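Local coordinates for protein 4-methyl-5(B-hydroxyethyl)-thiazole monophosphate biosynthesis enzyme (Vibrio cholerae O1 biovar El Tor, PDB 3OT1) that is a DJ-1/PfpI-family protein that probably takes part in making the thiazole monophosphate precursor of thiamine, at residues 40-45 / 62-67. Numbering follows the deposited sequence. Where two conformers were deposited one is given.
Sequences TMAAVG and QTLEAC. With NA (sodium ion), chain D.
Ala43 and Leu64 meet where the strand 38-43 runs alongside the short edge strand 62-63, the two parallel to each other. Ala43 N donates to Gln62 O (3.0 Å) in the plane of that carbonyl, whereas Leu64 N reaches Ala43 O (2.9 Å) from well above the carbonyl plane. That tilt goes with a second claim on Ala43 O, which also binds a sodium ion. The sodium ion is held by Ala43 O, Gly45 O, Thr63 OG1, Glu65 OE1 and a water, at 2.1 to 2.4 Å. Thr63 brings its hydroxyl to the metal because OG1 stands anti to the backbone N (chi1 -175°). The Glu65 chain, bent at chi2 (84°), curls back so that its carboxylate serves twice: OE1 binds sodium, while OE2 takes the Gly45 N-H through its syn lone pair at 2.8 Å, almost straight at 171°. The cation probably offsets the repulsion between Glu65 OE1 and nearby Ala43 O and Thr63 OG1. The buried part is built round Ala42, whose CB lies 3.7 Å from Leu64 CA and also touches Cys67 SG; Leu64 runs side by side with Val44 and continues onto Pro15 of strand 11-16 and Leu96 of helix 91-102. The Thr40-Gln62 end is more open to solvent, both residues being partly exposed. Their side chains cross at about a right angle, with Gln62 CD 3.6 Å from Thr40 CG2; NE2 donates in the amide plane to Cys67 SG, and a water links OE1 to Thr40 OG1. The arrangement is a parallel strand pair at the edge of the central sheet in the DJ-1/PfpI alpha/beta fold, its end clamped by a sodium site.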
loop_
_atom_site.group_PDB
_atom_site.type_symbol
_atom_site.label_atom_id
_atom_site.label_comp_id
_atom_site.label_asym_id
_atom_site.label_seq_id
_atom_site.Cartn_x
_atom_site.Cartn_y
_atom_site.Cartn_z
ATOM N N THR B 40 -4.995 2.978 15.615
ATOM C CA THR B 40 -5.971 4.037 15.561
ATOM C C THR B 40 -5.551 5.080 14.539
ATOM O O THR B 40 -4.529 5.736 14.708
ATOM C CB THR B 40 -6.107 4.731 16.939
ATOM O OG1 THR B 40 -6.470 3.753 17.924
ATOM C CG2 THR B 40 -7.142 5.842 16.901
HETATM N N MSE B 41 -6.375 5.254 13.516
HETATM C CA MSE B 41 -6.225 6.364 12.590
HETATM C C MSE B 41 -6.969 7.563 13.148
HETATM O O MSE B 41 -8.127 7.433 13.560
HETATM C CB MSE B 41 -6.778 5.956 11.222
HETATM C CG MSE B 41 -6.020 4.807 10.577
HETATM SE SE MSE B 41 -6.941 4.062 9.030
HETATM C CE MSE B 41 -7.182 5.841 8.130
ATOM N N ALA B 42 -6.312 8.731 13.159
ATOM C CA ALA B 42 -6.888 9.934 13.738
ATOM C C ALA B 42 -6.681 11.112 12.783
ATOM O O ALA B 42 -5.563 11.345 12.332
ATOM C CB ALA B 42 -6.260 10.248 15.108
ATOM N N ALA B 43 -7.750 11.852 12.502
ATOM C CA ALA B 43 -7.707 12.868 11.464
ATOM C C ALA B 43 -7.356 14.250 12.003
ATOM O O ALA B 43 -7.962 14.704 12.981
ATOM C CB ALA B 43 -9.040 12.956 10.707
ATOM N N VAL B 44 -6.442 14.931 11.320
ATOM C CA VAL B 44 -6.194 16.342 11.523
ATOM C C VAL B 44 -7.336 17.110 10.847
ATOM O O VAL B 44 -7.706 16.814 9.710
ATOM C CB VAL B 44 -4.826 16.729 10.949
ATOM C CG1 VAL B 44 -4.584 18.222 11.016
ATOM C CG2 VAL B 44 -3.726 15.950 11.677
ATOM N N GLY B 45 -7.863 18.109 11.552
ATOM C CA GLY B 45 -8.966 18.917 11.058
ATOM C C GLY B 45 -10.288 18.529 11.647
ATOM O O GLY B 45 -10.321 17.823 12.638
ATOM N N GLN B 62 -11.174 8.717 15.004
ATOM C CA GLN B 62 -11.311 9.803 15.962
ATOM C C GLN B 62 -10.470 10.988 15.513
ATOM O O GLN B 62 -9.660 10.895 14.592
ATOM C CB GLN B 62 -10.940 9.318 17.379
ATOM C CG GLN B 62 -9.505 8.944 17.533
ATOM C CD GLN B 62 -9.268 8.065 18.778
ATOM O OE1 GLN B 62 -9.928 7.044 18.943
ATOM N NE2 GLN B 62 -8.289 8.422 19.608
ATOM N N THR B 63 -10.706 12.107 16.161
ATOM C CA THR B 63 -9.993 13.321 15.846
ATOM C C THR B 63 -8.594 13.323 16.463
ATOM O O THR B 63 -8.409 12.968 17.617
ATOM C CB THR B 63 -10.773 14.512 16.334
ATOM O OG1 THR B 63 -10.107 15.675 15.908
ATOM C CG2 THR B 63 -10.960 14.572 17.839
ATOM N N LEU B 64 -7.616 13.760 15.685
ATOM C CA LEU B 64 -6.238 13.829 16.142
ATOM C C LEU B 64 -6.103 14.770 17.320
ATOM O O LEU B 64 -5.393 14.490 18.278
ATOM C CB LEU B 64 -5.349 14.233 14.959
ATOM C CG LEU B 64 -3.847 14.254 15.227
ATOM C CD1 LEU B 64 -3.422 15.526 15.933
ATOM C CD2 LEU B 64 -3.311 13.062 15.937
ATOM N N GLU B 65 -6.823 15.872 17.262
ATOM C CA GLU B 65 -6.603 16.942 18.203
ATOM C C GLU B 65 -6.975 16.561 19.641
ATOM O O GLU B 65 -6.463 17.176 20.591
ATOM C CB GLU B 65 -7.317 18.197 17.713
ATOM C CG GLU B 65 -6.702 18.841 16.417
ATOM C CD GLU B 65 -7.157 18.264 15.070
ATOM O OE1 GLU B 65 -7.834 17.196 15.027
ATOM O OE2 GLU B 65 -6.863 18.948 14.051
ATOM N N ALA B 66 -7.813 15.544 19.826
ATOM C CA ALA B 66 -8.156 15.088 21.172
ATOM C C ALA B 66 -7.336 13.878 21.649
ATOM O O ALA B 66 -7.504 13.425 22.791
ATOM C CB ALA B 66 -9.591 14.771 21.264
ATOM N N CYS B 67 -6.441 13.363 20.815
ATOM C CA CYS B 67 -5.600 12.239 21.214
ATOM C C CYS B 67 -4.563 12.676 22.238
ATOM O O CYS B 67 -4.090 13.807 22.229
ATOM C CB CYS B 67 -4.849 11.673 20.017
ATOM S SG CYS B 67 -5.912 10.873 18.794
HETATM NA NA NA D . -9.474 16.224 13.788
HETATM O O HOH W 1 -8.385 4.317 19.769
HETATM O O HOH W 2 -11.280 14.899 12.847
#